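Local atomic coordinates of PKD domain (Vibrio anguillarum, PDB entry 6AEM), a protein that binds calcium specifically as a polycystic-kidney-disease (PKD) domain of the protease Epp, in which it probably serves as an accessory module. Residues Q6-N11 against V68-G73; V21-Y26 against P52-T57; W39-G44 against Y62-T67. All coordinates share one frame; numbering follows the deposited sequence.

Contact 1: Q6-N11 against V68-G73. With CA (calcium ion), chain C.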
ATOM      1  N   GLN A   6      17.396  -0.915  11.497  1.00 14.46           N
ATOM      2  CA  GLN A   6      16.330  -1.852  11.160  1.00 15.35           C
ATOM      3  C   GLN A   6      15.586  -1.344   9.927  1.00 13.52           C
ATOM      4  O   GLN A   6      15.202  -0.174   9.880  1.00 12.26           O
ATOM      5  CB  GLN A   6      15.372  -2.008  12.344  1.00 18.51           C
ATOM      6  CG  GLN A   6      16.039  -2.510  13.627  1.00 23.53           C
ATOM      7  CD  GLN A   6      15.059  -2.617  14.798  1.00 27.88           C
ATOM      8  OE1 GLN A   6      13.960  -3.184  14.673  1.00 28.88           O
ATOM      9  NE2 GLN A   6      15.446  -2.046  15.931  1.00 30.05           N
ATOM     10  N   ALA A   7      15.429  -2.205   8.910  1.00 14.27           N
ATOM     11  CA  ALA A   7      14.651  -1.827   7.739  1.00 14.79           C
ATOM     12  C   ALA A   7      13.196  -1.603   8.167  1.00 13.83           C
ATOM     13  O   ALA A   7      12.703  -2.230   9.114  1.00 13.72           O
ATOM     14  CB  ALA A   7      14.711  -2.921   6.678  1.00 15.56           C
ATOM     15  N   PRO A   8      12.496  -0.687   7.518  1.00 11.91           N
ATOM     16  CA  PRO A   8      11.130  -0.366   7.932  1.00 10.73           C
ATOM     17  C   PRO A   8      10.190  -1.533   7.693  1.00 10.98           C
ATOM     18  O   PRO A   8      10.443  -2.452   6.910  1.00 12.11           O
ATOM     19  CB  PRO A   8      10.792   0.846   7.039  1.00 11.26           C
ATOM     20  CG  PRO A   8      11.620   0.626   5.803  1.00 12.20           C
ATOM     21  CD  PRO A   8      12.915   0.046   6.312  1.00 11.87           C
ATOM     22  N   VAL A   9       9.065  -1.454   8.382  1.00 10.51           N
ATOM     23  CA  VAL A   9       7.989  -2.446   8.297  1.00 11.54           C
ATOM     24  C   VAL A   9       6.891  -1.892   7.396  1.00 11.31           C
ATOM     25  O   VAL A   9       6.315  -0.848   7.688  1.00 11.68           O
ATOM     26  CB  VAL A   9       7.405  -2.761   9.681  1.00 13.32           C
ATOM     27  CG1 VAL A   9       6.263  -3.759   9.559  1.00 15.43           C
ATOM     28  CG2 VAL A   9       8.473  -3.285  10.624  1.00 14.61           C
ATOM     29  N   ALA A  10       6.628  -2.565   6.283  1.00 11.52           N
ATOM     30  CA  ALA A  10       5.546  -2.226   5.363  1.00 11.96           C
ATOM     31  C   ALA A  10       4.350  -3.120   5.654  1.00 12.77           C
ATOM     32  O   ALA A  10       4.470  -4.348   5.662  1.00 12.92           O
ATOM     33  CB  ALA A  10       5.953  -2.410   3.907  1.00 12.44           C
ATOM     34  N   ASN A  11       3.212  -2.511   5.958  1.00 13.92           N
ATOM     35  CA  ASN A  11       2.000  -3.289   6.155  0.57 13.94           C
ATOM     36  C   ASN A  11       0.785  -2.399   5.999  1.00 13.88           C
ATOM     37  O   ASN A  11       0.855  -1.190   6.191  1.00 14.66           O
ATOM     38  CB  ASN A  11       1.968  -3.945   7.524  0.57 15.95           C
ATOM     39  CG  ASN A  11       0.867  -4.956   7.633  0.57 18.47           C
ATOM     40  OD1 ASN A  11       0.399  -5.511   6.628  0.57 20.65           O
ATOM     41  ND2 ASN A  11       0.437  -5.211   8.850  0.57 19.27           N
ATOM     42  N   VAL A  68       7.817   1.120   1.401  1.00  9.03           N
ATOM     43  CA  VAL A  68       8.121   2.248   2.284  1.00  9.40           C
ATOM     44  C   VAL A  68       9.628   2.397   2.430  1.00  9.92           C
ATOM     45  O   VAL A  68      10.362   1.415   2.338  1.00  9.64           O
ATOM     46  CB  VAL A  68       7.412   2.157   3.659  1.00 10.82           C
ATOM     47  CG1 VAL A  68       5.917   2.087   3.498  1.00 11.44           C
ATOM     48  CG2 VAL A  68       7.934   0.962   4.471  1.00 11.18           C
ATOM     49  N   THR A  69      10.064   3.622   2.701  1.00  9.29           N
ATOM     50  CA  THR A  69      11.479   3.972   2.854  1.00  9.59           C
ATOM     51  C   THR A  69      11.689   4.675   4.195  1.00 10.39           C
ATOM     52  O   THR A  69      10.903   5.557   4.548  1.00 11.18           O
ATOM     53  CB  THR A  69      11.923   4.931   1.704  1.00  9.79           C
ATOM     54  OG1 THR A  69      11.617   4.324   0.433  1.00 10.86           O
ATOM     55  CG2 THR A  69      13.408   5.237   1.743  1.00  9.86           C
ATOM     56  N   ASP A  70      12.769   4.336   4.906  1.00 10.37           N
ATOM     57  CA  ASP A  70      13.065   4.972   6.184  1.00 10.43           C
ATOM     58  C   ASP A  70      14.061   6.132   6.016  1.00 10.85           C
ATOM     59  O   ASP A  70      14.482   6.488   4.911  1.00 10.79           O
ATOM     60  CB  ASP A  70      13.454   3.968   7.278  1.00 10.10           C
ATOM     61  CG  ASP A  70      14.884   3.431   7.160  1.00 10.96           C
ATOM     62  OD1 ASP A  70      15.695   3.922   6.317  1.00 10.97           O
ATOM     63  OD2 ASP A  70      15.179   2.475   7.936  1.00 11.38           O
ATOM     64  N   ASP A  71      14.389   6.765   7.145  1.00 10.79           N
ATOM     65  CA  ASP A  71      15.248   7.955   7.220  1.00 12.38           C
ATOM     66  C   ASP A  71      16.683   7.687   6.805  1.00 12.51           C
ATOM     67  O   ASP A  71      17.431   8.647   6.586  1.00 13.50           O
ATOM     68  CB  ASP A  71      15.216   8.549   8.639  1.00 12.57           C
ATOM     69  CG  ASP A  71      15.599   7.537   9.706  1.00 14.12           C
ATOM     70  OD1 ASP A  71      14.843   6.585   9.953  1.00 13.94           O
ATOM     71  OD2 ASP A  71      16.664   7.724  10.312  1.00 15.24           O
ATOM     72  N   LYS A  72      17.071   6.411   6.690  1.00 11.76           N
ATOM     73  CA  LYS A  72      18.400   6.025   6.210  1.00 13.00           C
ATOM     74  C   LYS A  72      18.389   5.512   4.772  1.00 12.76           C
ATOM     75  O   LYS A  72      19.452   5.166   4.223  1.00 14.38           O
ATOM     76  CB  LYS A  72      19.004   4.971   7.148  1.00 14.37           C
ATOM     77  CG  LYS A  72      19.060   5.391   8.596  1.00 17.02           C
ATOM     78  CD  LYS A  72      20.012   6.528   8.815  1.00 20.23           C
ATOM     79  CE  LYS A  72      20.141   6.840  10.311  1.00 24.66           C
ATOM     80  NZ  LYS A  72      20.760   8.168  10.507  1.00 28.39           N
ATOM     81  N   GLY A  73      17.217   5.450   4.139  1.00 11.67           N
ATOM     82  CA  GLY A  73      17.089   4.972   2.781  1.00 12.19           C
ATOM     83  C   GLY A  73      16.812   3.492   2.651  1.00 12.46           C
ATOM     84  O   GLY A  73      16.695   3.003   1.534  1.00 12.70           O
TER
HETATM   85 CA    CA C 101      15.075   2.140  10.318  1.00 11.48          CA
HETATM   86  O   HOH W   1      16.091   4.280  10.613  1.00 14.33           O
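CD of Pro8 lies over one face of the Asp70 carboxylate, 3.7 Å from OD2. On the other side of that plane lie the calcium ion, displaced from the plane, and the backbone N of Lys72, which reaches OD1 at 2.9 Å from 54° out of the plane, closing an Asx turn. Asp70 can serve metal and turn at once because its CG sits between its own N and carbonyl carbon (chi1 77°), folding the carboxylate back over the type I turn Asp70-Gly73. Gly73, with its positive phi, is a natural last residue for this turn. Farther along, proline suits its place as a compact, rigid apolar ring: its CB and CG lie against CG2 of Val68, with CB at 3.8 Å, and the same methyl touches Ala10 CB at 4.0 Å. Calcium itself joins the two segments, bound by Asp70 OD2 and Gln6 O at 2.4 Å each. Asn5, Asp29, Asp31 and a water complete the site, and that water donates to Asp71 OD1 at 2.7 Å. Gln6 contributes through its main chain, while its side chain points away. Gln6 O and Asp70 OD2 are both acceptors and only 3.3 Å apart, a closeness the shared cation pays for; with the two segments joined by apolar packing and this cation, the fit of Gln6 against Asp70 probably depends on calcium.

Contact 2: V21-Y26 against P52-T57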
ATOM      1  N   VAL A  21     -11.813   1.293  -3.016  1.00 20.83           N
ATOM      2  CA  VAL A  21     -10.897   0.735  -2.025  1.00 20.77           C
ATOM      3  C   VAL A  21     -10.254   1.876  -1.248  1.00 20.91           C
ATOM      4  O   VAL A  21      -9.973   2.941  -1.804  1.00 22.15           O
ATOM      5  CB  VAL A  21      -9.822  -0.164  -2.689  1.00 21.25           C
ATOM      6  CG1 VAL A  21      -8.968  -0.889  -1.651  1.00 21.82           C
ATOM      7  CG2 VAL A  21     -10.479  -1.185  -3.613  1.00 21.98           C
ATOM      8  N   SER A  22     -10.065   1.662   0.048  1.00 21.51           N
ATOM      9  CA  SER A  22      -9.317   2.574   0.904  1.00 22.75           C
ATOM     10  C   SER A  22      -8.256   1.775   1.647  1.00 20.92           C
ATOM     11  O   SER A  22      -8.468   0.615   1.994  1.00 21.18           O
ATOM     12  CB  SER A  22     -10.246   3.259   1.947  1.00 24.75           C
ATOM     13  OG  SER A  22     -11.131   4.194   1.363  1.00 28.58           O
ATOM     14  N   ALA A  23      -7.106   2.390   1.892  1.00 18.71           N
ATOM     15  CA  ALA A  23      -6.010   1.724   2.581  1.00 18.51           C
ATOM     16  C   ALA A  23      -5.884   2.240   4.007  1.00 18.05           C
ATOM     17  O   ALA A  23      -5.930   3.454   4.251  1.00 20.93           O
ATOM     18  CB  ALA A  23      -4.693   1.960   1.851  1.00 19.86           C
ATOM     19  N   PHE A  24      -5.697   1.304   4.932  1.00 16.03           N
ATOM     20  CA  PHE A  24      -5.270   1.613   6.287  1.00 15.86           C
ATOM     21  C   PHE A  24      -3.803   1.232   6.310  1.00 15.81           C
ATOM     22  O   PHE A  24      -3.470   0.075   6.087  1.00 15.57           O
ATOM     23  CB  PHE A  24      -6.038   0.801   7.347  1.00 17.07           C
ATOM     24  CG  PHE A  24      -7.540   0.878   7.239  1.00 18.19           C
ATOM     25  CD1 PHE A  24      -8.173   2.085   7.146  1.00 20.89           C
ATOM     26  CD2 PHE A  24      -8.316  -0.287   7.263  1.00 16.97           C
ATOM     27  CE1 PHE A  24      -9.550   2.147   7.057  1.00 21.26           C
ATOM     28  CE2 PHE A  24      -9.700  -0.218   7.179  1.00 18.56           C
ATOM     29  CZ  PHE A  24     -10.290   0.991   7.065  1.00 20.15           C
ATOM     30  N   ASN A  25      -2.953   2.184   6.624  1.00 15.24           N
ATOM     31  CA  ASN A  25      -1.514   1.983   6.514  1.00 13.84           C
ATOM     32  C   ASN A  25      -0.946   1.716   7.907  1.00 13.60           C
ATOM     33  O   ASN A  25      -1.063   2.553   8.802  1.00 14.54           O
ATOM     34  CB  ASN A  25      -0.842   3.202   5.886  1.00 13.37           C
ATOM     35  CG  ASN A  25       0.571   2.889   5.400  1.00 12.86           C
ATOM     36  OD1 ASN A  25       1.252   2.003   5.932  1.00 13.30           O
ATOM     37  ND2 ASN A  25       1.010   3.587   4.369  1.00 12.98           N
ATOM     38  N   TYR A  26      -0.376   0.538   8.096  1.00 12.82           N
ATOM     39  CA  TYR A  26       0.207   0.155   9.376  1.00 13.85           C
ATOM     40  C   TYR A  26       1.727   0.180   9.345  1.00 12.82           C
ATOM     41  O   TYR A  26       2.375  -0.426  10.209  1.00 14.18           O
ATOM     42  CB  TYR A  26      -0.277  -1.244   9.764  1.00 15.38           C
ATOM     43  CG  TYR A  26      -1.784  -1.427   9.744  1.00 16.11           C
ATOM     44  CD1 TYR A  26      -2.652  -0.378  10.074  1.00 16.25           C
ATOM     45  CD2 TYR A  26      -2.341  -2.642   9.417  1.00 16.79           C
ATOM     46  CE1 TYR A  26      -4.036  -0.549  10.081  1.00 17.03           C
ATOM     47  CE2 TYR A  26      -3.722  -2.824   9.417  1.00 17.52           C
ATOM     48  CZ  TYR A  26      -4.551  -1.769   9.739  1.00 16.93           C
ATOM     49  OH  TYR A  26      -5.928  -1.931   9.750  1.00 16.34           O
ATOM     50  N   PRO A  52      -4.003   6.158   0.594  1.00 18.56           N
ATOM     51  CA  PRO A  52      -4.804   6.553  -0.567  1.00 19.12           C
ATOM     52  C   PRO A  52      -6.169   5.871  -0.587  1.00 18.90           C
ATOM     53  O   PRO A  52      -6.397   4.812   0.013  1.00 18.30           O
ATOM     54  CB  PRO A  52      -3.938   6.117  -1.762  1.00 21.41           C
ATOM     55  CG  PRO A  52      -3.127   5.005  -1.239  1.00 20.78           C
ATOM     56  CD  PRO A  52      -2.832   5.355   0.200  1.00 18.81           C
ATOM     57  N   SER A  53      -7.088   6.511  -1.302  1.00 19.09           N
ATOM     58  CA  SER A  53      -8.362   5.926  -1.668  1.00 20.54           C
ATOM     59  C   SER A  53      -8.372   5.882  -3.183  1.00 22.00           C
ATOM     60  O   SER A  53      -7.858   6.800  -3.836  1.00 23.90           O
ATOM     61  CB  SER A  53      -9.540   6.777  -1.160  1.00 21.53           C
ATOM     62  OG  SER A  53      -9.653   6.713   0.253  1.00 22.98           O
ATOM     63  N   TRP A  54      -8.900   4.799  -3.746  1.00 21.33           N
ATOM     64  CA  TRP A  54      -8.929   4.660  -5.192  1.00 21.08           C
ATOM     65  C   TRP A  54     -10.124   3.808  -5.576  1.00 21.35           C
ATOM     66  O   TRP A  54     -10.802   3.232  -4.728  1.00 20.91           O
ATOM     67  CB  TRP A  54      -7.604   4.098  -5.753  1.00 21.02           C
ATOM     68  CG  TRP A  54      -7.258   2.646  -5.392  1.00 21.87           C
ATOM     69  CD1 TRP A  54      -7.398   1.524  -6.185  1.00 23.26           C
ATOM     70  CD2 TRP A  54      -6.671   2.181  -4.166  1.00 23.54           C
ATOM     71  NE1 TRP A  54      -6.970   0.424  -5.513  1.00 24.22           N
ATOM     72  CE2 TRP A  54      -6.511   0.786  -4.279  1.00 24.54           C
ATOM     73  CE3 TRP A  54      -6.281   2.807  -2.983  1.00 24.29           C
ATOM     74  CZ2 TRP A  54      -5.987   0.001  -3.245  1.00 24.35           C
ATOM     75  CZ3 TRP A  54      -5.743   2.031  -1.963  1.00 24.66           C
ATOM     76  CH2 TRP A  54      -5.600   0.646  -2.105  1.00 24.49           C
ATOM     77  N   SER A  55     -10.355   3.709  -6.873  1.00 22.06           N
ATOM     78  CA  SER A  55     -11.415   2.864  -7.389  0.51 22.24           C
ATOM     79  C   SER A  55     -10.915   2.145  -8.626  1.00 20.68           C
ATOM     80  O   SER A  55     -10.219   2.735  -9.452  1.00 21.95           O
ATOM     81  CB  SER A  55     -12.632   3.694  -7.788  0.51 24.78           C
ATOM     82  OG  SER A  55     -12.326   4.486  -8.919  0.51 26.01           O
ATOM     83  N   TYR A  56     -11.284   0.873  -8.741  1.00 19.29           N
ATOM     84  CA  TYR A  56     -11.064   0.104  -9.953  1.00 17.98           C
ATOM     85  C   TYR A  56     -12.208   0.389 -10.919  1.00 20.41           C
ATOM     86  O   TYR A  56     -13.338   0.687 -10.504  1.00 21.34           O
ATOM     87  CB  TYR A  56     -10.991  -1.402  -9.643  1.00 16.32           C
ATOM     88  CG  TYR A  56      -9.777  -1.754  -8.808  1.00 14.72           C
ATOM     89  CD1 TYR A  56      -8.506  -1.812  -9.378  1.00 14.79           C
ATOM     90  CD2 TYR A  56      -9.881  -1.968  -7.430  1.00 15.20           C
ATOM     91  CE1 TYR A  56      -7.387  -2.104  -8.597  1.00 13.67           C
ATOM     92  CE2 TYR A  56      -8.761  -2.268  -6.644  1.00 13.62           C
ATOM     93  CZ  TYR A  56      -7.511  -2.351  -7.239  1.00 12.35           C
ATOM     94  OH  TYR A  56      -6.434  -2.617  -6.421  1.00 12.63           O
ATOM     95  N   THR A  57     -11.905   0.341 -12.217  1.00 22.54           N
ATOM     96  CA  THR A  57     -12.935   0.525 -13.239  1.00 24.98           C
ATOM     97  C   THR A  57     -13.621  -0.776 -13.635  1.00 24.33           C
ATOM     98  O   THR A  57     -14.641  -0.733 -14.339  1.00 26.35           O
ATOM     99  CB  THR A  57     -12.348   1.186 -14.493  1.00 28.72           C
ATOM    100  OG1 THR A  57     -11.421   0.293 -15.121  1.00 31.55           O
ATOM    101  CG2 THR A  57     -11.655   2.490 -14.149  1.00 29.96           C
TER
HETATM  102  O   HOH W   2     -12.306   6.419   0.167  1.00 35.47           O
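Val21 and Trp54 face each other in an antiparallel hydrogen-bonded pair: Val21 N gives its proton to Trp54 O at 2.8 Å, and Trp54 N returns one to Val21 O at 2.9 Å, both nearly straight. A third backbone bond, Ala23 N to Pro52 O (3.1 Å), continues the pairing to the proline, which lies just ahead of strand 53-55 and, with no N-H of its own, takes part through its carbonyl alone. Between these bonds Ser22 and Ser53 form a non-hydrogen-bonded pair, and Ser53 CA leans on Val21 O in a CA-H...O contact.

Strand 53-55 forms one edge of a three-stranded sheet, beside strand 20-25, in one layer of the immunoglobulin-like beta-sandwich that PKD domains adopt. The face with Val21 and Trp54 looks into the sandwich; the serine face looks out, where small polar residues are at ease.

Apolar contacts fill the inner face. Val21 spreads its two methyls between two aromatic rings. CG1, anti to the backbone N (chi1 -173°), makes a CH-pi contact over the six-membered ring of Trp54, 3.9 Å from its centroid, while CG2 meets the edge of the Tyr56 ring at CE2 (3.6 Å). Ala23 is small enough to fit at the rim of the indole, its CB in the ring plane beside CZ3. From the opposite layer, Phe41, just past strand 34-40, stacks on Trp54, and Tyr62 of strand 60-70 on Tyr56.

Polar side-chain links are few. Trp54 NE1 points at Tyr56 OH in a weak bond of 3.2 Å, and this hydroxyl has its stronger partner in the carbonyl of Phe41. On the outer face one water joins the two serine hydroxyls, 2.8 Å from Ser22 OG and 2.7 Å from Ser53 OG.

Contact 3: W39-G44 against Y62-T67; sequences WDFGNG and YTVSLT
Asp40 and Ser65 satisfy each other's backbones as an antiparallel hydrogen-bonded pair. Asp40 N donates to Ser65 O at 2.9 Å, tilted 20° from the carbonyl plane, and Ser65 N donates to Asp40 O at 2.8 Å, in the plane of the Asp40 carbonyl. Asp40 O takes a further proton from a water that also donates to Thr63 O (2.7 Å), bridging the two carbonyls where regular pairing ends; in one of its two conformers Ser65 OG also gives its proton to this water. Beyond it Gly42 N lies too poorly angled to bond Thr63 O, and its proton goes instead to Asp40 OD1 at 2.9 Å, an Asx turn. The extended Asp40 side chain (CG anti to N, chi1 179°) allows this, since its carboxylate then lies ahead along the chain. A second water stands in for a direct bond, donating to Gly42 O and accepting from Thr63 N.

The sequence WDFGNG is a variant of the WDFGDG signature of PKD domains, with Asn43 in place of the second aspartate. Its first glycine fits twice over: Gly42 has a positive phi (86°), and its CA packs 3.2 Å from Thr63 O, leaving no space for a side chain.

On the inner face Leu66 CD1 sits over the five-membered ring of Trp39, 3.6 Å from its centroid, while Val64 CG1 meets the edge of the indole near CE3. Trp39 NE1 makes weak hydrogen bonds to the carbonyls of Glu49 and Met50. At the turn, Gly42 O lies in the plane of the Tyr62 ring, 3.6 Å from CD1, and the tyrosine hydroxyl bonds to Arg58 O.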
ATOM      1  N   TRP A  39       2.831   3.159  -3.729  1.00 10.08           N
ATOM      2  CA  TRP A  39       1.777   2.184  -3.940  1.00  9.90           C
ATOM      3  C   TRP A  39       1.622   1.843  -5.417  1.00 10.43           C
ATOM      4  O   TRP A  39       1.674   2.718  -6.287  1.00 11.30           O
ATOM      5  CB  TRP A  39       0.422   2.724  -3.506  1.00 11.03           C
ATOM      6  CG  TRP A  39       0.224   2.973  -2.057  1.00 11.27           C
ATOM      7  CD1 TRP A  39       0.517   4.121  -1.364  1.00 11.45           C
ATOM      8  CD2 TRP A  39      -0.366   2.085  -1.102  1.00 10.93           C
ATOM      9  NE1 TRP A  39       0.137   4.008  -0.051  1.00 11.98           N
ATOM     10  CE2 TRP A  39      -0.378   2.749   0.142  1.00 12.01           C
ATOM     11  CE3 TRP A  39      -0.856   0.778  -1.177  1.00 11.20           C
ATOM     12  CZ2 TRP A  39      -0.901   2.153   1.289  1.00 12.10           C
ATOM     13  CZ3 TRP A  39      -1.331   0.180  -0.055  1.00 11.32           C
ATOM     14  CH2 TRP A  39      -1.368   0.863   1.170  1.00 11.59           C
ATOM     15  N   ASP A  40       1.371   0.564  -5.686  1.00 10.64           N
ATOM     16  CA  ASP A  40       0.965   0.091  -7.007  1.00 10.53           C
ATOM     17  C   ASP A  40      -0.341  -0.663  -6.779  1.00 10.71           C
ATOM     18  O   ASP A  40      -0.361  -1.641  -6.027  1.00 11.59           O
ATOM     19  CB  ASP A  40       2.056  -0.825  -7.575  1.00 11.29           C
ATOM     20  CG  ASP A  40       1.719  -1.401  -8.955  1.00 12.70           C
ATOM     21  OD1 ASP A  40       0.569  -1.259  -9.422  1.00 13.05           O
ATOM     22  OD2 ASP A  40       2.629  -2.052  -9.554  1.00 16.25           O
ATOM     23  N   PHE A  41      -1.422  -0.206  -7.409  1.00 10.10           N
ATOM     24  CA  PHE A  41      -2.732  -0.786  -7.161  1.00 10.56           C
ATOM     25  C   PHE A  41      -3.015  -2.012  -8.019  1.00 11.31           C
ATOM     26  O   PHE A  41      -4.088  -2.613  -7.889  1.00 11.28           O
ATOM     27  CB  PHE A  41      -3.839   0.250  -7.344  1.00 11.58           C
ATOM     28  CG  PHE A  41      -3.685   1.456  -6.470  1.00 13.06           C
ATOM     29  CD1 PHE A  41      -3.299   1.354  -5.131  1.00 13.63           C
ATOM     30  CD2 PHE A  41      -3.904   2.707  -6.988  1.00 14.92           C
ATOM     31  CE1 PHE A  41      -3.151   2.505  -4.329  1.00 14.78           C
ATOM     32  CE2 PHE A  41      -3.766   3.841  -6.195  1.00 15.77           C
ATOM     33  CZ  PHE A  41      -3.386   3.733  -4.866  1.00 15.90           C
ATOM     34  N   GLY A  42      -2.104  -2.384  -8.910  1.00 11.08           N
ATOM     35  CA  GLY A  42      -2.257  -3.598  -9.682  1.00 11.24           C
ATOM     36  C   GLY A  42      -3.061  -3.463 -10.950  1.00 11.47           C
ATOM     37  O   GLY A  42      -3.254  -4.470 -11.635  1.00 12.00           O
ATOM     38  N   ASN A  43      -3.568  -2.258 -11.244  1.00 11.39           N
ATOM     39  CA  ASN A  43      -4.360  -1.957 -12.428  1.00 11.58           C
ATOM     40  C   ASN A  43      -3.726  -0.852 -13.261  1.00 11.51           C
ATOM     41  O   ASN A  43      -4.396  -0.229 -14.082  1.00 12.48           O
ATOM     42  CB  ASN A  43      -5.734  -1.470 -12.003  1.00 12.19           C
ATOM     43  CG  ASN A  43      -5.657  -0.157 -11.266  1.00 13.12           C
ATOM     44  OD1 ASN A  43      -4.598   0.181 -10.717  1.00 12.81           O
ATOM     45  ND2 ASN A  43      -6.767   0.582 -11.211  1.00 13.51           N
ATOM     46  N   GLY A  44      -2.434  -0.614 -13.094  1.00 11.44           N
ATOM     47  CA  GLY A  44      -1.746   0.436 -13.829  1.00 12.28           C
ATOM     48  C   GLY A  44      -1.747   1.781 -13.136  1.00 12.28           C
ATOM     49  O   GLY A  44      -1.170   2.736 -13.653  1.00 14.42           O
ATOM     50  N   TYR A  62      -6.715  -8.271  -7.853  1.00 11.06           N
ATOM     51  CA  TYR A  62      -5.571  -7.419  -8.113  1.00 10.91           C
ATOM     52  C   TYR A  62      -4.568  -7.613  -6.982  1.00  9.73           C
ATOM     53  O   TYR A  62      -4.949  -7.916  -5.826  1.00 10.98           O
ATOM     54  CB  TYR A  62      -5.994  -5.937  -8.093  1.00 11.94           C
ATOM     55  CG  TYR A  62      -6.995  -5.561  -9.149  1.00 13.19           C
ATOM     56  CD1 TYR A  62      -6.594  -5.226 -10.448  1.00 13.33           C
ATOM     57  CD2 TYR A  62      -8.349  -5.519  -8.864  1.00 14.10           C
ATOM     58  CE1 TYR A  62      -7.524  -4.884 -11.443  1.00 15.16           C
ATOM     59  CE2 TYR A  62      -9.265  -5.170  -9.855  1.00 14.21           C
ATOM     60  CZ  TYR A  62      -8.846  -4.850 -11.133  1.00 15.25           C
ATOM     61  OH  TYR A  62      -9.764  -4.470 -12.091  1.00 17.47           O
ATOM     62  N   THR A  63      -3.283  -7.446  -7.317  1.00  9.40           N
ATOM     63  CA  THR A  63      -2.224  -7.403  -6.317  1.00  9.50           C
ATOM     64  C   THR A  63      -1.916  -5.928  -6.042  1.00  9.64           C
ATOM     65  O   THR A  63      -1.586  -5.173  -6.963  1.00 11.01           O
ATOM     66  CB  THR A  63      -0.989  -8.154  -6.819  1.00 10.04           C
ATOM     67  OG1 THR A  63      -1.294  -9.544  -6.977  1.00 11.29           O
ATOM     68  CG2 THR A  63       0.183  -8.008  -5.841  1.00 10.46           C
ATOM     69  N   VAL A  64      -2.040  -5.531  -4.765  1.00  9.72           N
ATOM     70  CA  VAL A  64      -1.713  -4.184  -4.302  1.00  9.24           C
ATOM     71  C   VAL A  64      -0.381  -4.257  -3.579  1.00  9.63           C
ATOM     72  O   VAL A  64      -0.197  -5.108  -2.700  1.00 10.22           O
ATOM     73  CB  VAL A  64      -2.822  -3.655  -3.379  1.00 10.18           C
ATOM     74  CG1 VAL A  64      -2.451  -2.318  -2.772  1.00 11.58           C
ATOM     75  CG2 VAL A  64      -4.152  -3.557  -4.134  1.00 11.13           C
ATOM     76  N   SER A  65       0.533  -3.367  -3.948  1.00  9.58           N
ATOM     77  CA  SER A  65       1.878  -3.341  -3.401  0.53  9.08           C
ATOM     78  C   SER A  65       2.172  -2.010  -2.728  1.00  9.29           C
ATOM     79  O   SER A  65       1.788  -0.950  -3.238  1.00 10.10           O
ATOM     80  CB  SER A  65       2.887  -3.488  -4.539  0.53  9.10           C
ATOM     81  OG  SER A  65       2.698  -4.682  -5.259  0.53  9.29           O
ATOM     82  N   LEU A  66       2.874  -2.082  -1.587  1.00  9.07           N
ATOM     83  CA  LEU A  66       3.326  -0.882  -0.897  1.00  8.93           C
ATOM     84  C   LEU A  66       4.799  -1.035  -0.571  1.00  9.08           C
ATOM     85  O   LEU A  66       5.192  -1.994   0.114  1.00  9.45           O
ATOM     86  CB  LEU A  66       2.566  -0.653   0.411  1.00  9.56           C
ATOM     87  CG  LEU A  66       3.103   0.470   1.311  1.00 10.09           C
ATOM     88  CD1 LEU A  66       3.035   1.817   0.618  1.00 11.10           C
ATOM     89  CD2 LEU A  66       2.342   0.457   2.635  1.00 10.85           C
ATOM     90  N   THR A  67       5.593  -0.054  -1.007  1.00  9.29           N
ATOM     91  CA  THR A  67       6.992   0.056  -0.613  1.00  9.28           C
ATOM     92  C   THR A  67       7.155   1.291   0.256  1.00  9.09           C
ATOM     93  O   THR A  67       6.654   2.366  -0.090  1.00 11.38           O
ATOM     94  CB  THR A  67       7.936   0.140  -1.821  1.00 10.08           C
ATOM     95  OG1 THR A  67       7.718  -1.009  -2.643  1.00 10.57           O
ATOM     96  CG2 THR A  67       9.412   0.192  -1.393  1.00 10.19           C
TER
HETATM   97  O   HOH W   3       0.907  -4.179  -7.265  1.00 16.09           O
HETATM   98  O   HOH W   4      -2.776  -7.055 -10.246  1.00 11.78           O

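Overall arrangement
Along the chain, contacts 2 and 3 both fall within the loop that contact 1 closes, and their segments alternate. Strand 60-70 serves two of them: its middle pairs in contact 3 and its last residues reach the calcium in contact 1, their centres about 18 Å apart. Contact 2 belongs to the three-stranded sheet and contact 3 to the four-stranded one; with centres about 10 Å apart, they meet through aromatic rings across the interior of the sandwich. Contacts 1 and 2, about 21 Å apart, lie on opposite sides of the chain's centre. The domain thus combines an aromatic core between its sheets with a metal site at one end.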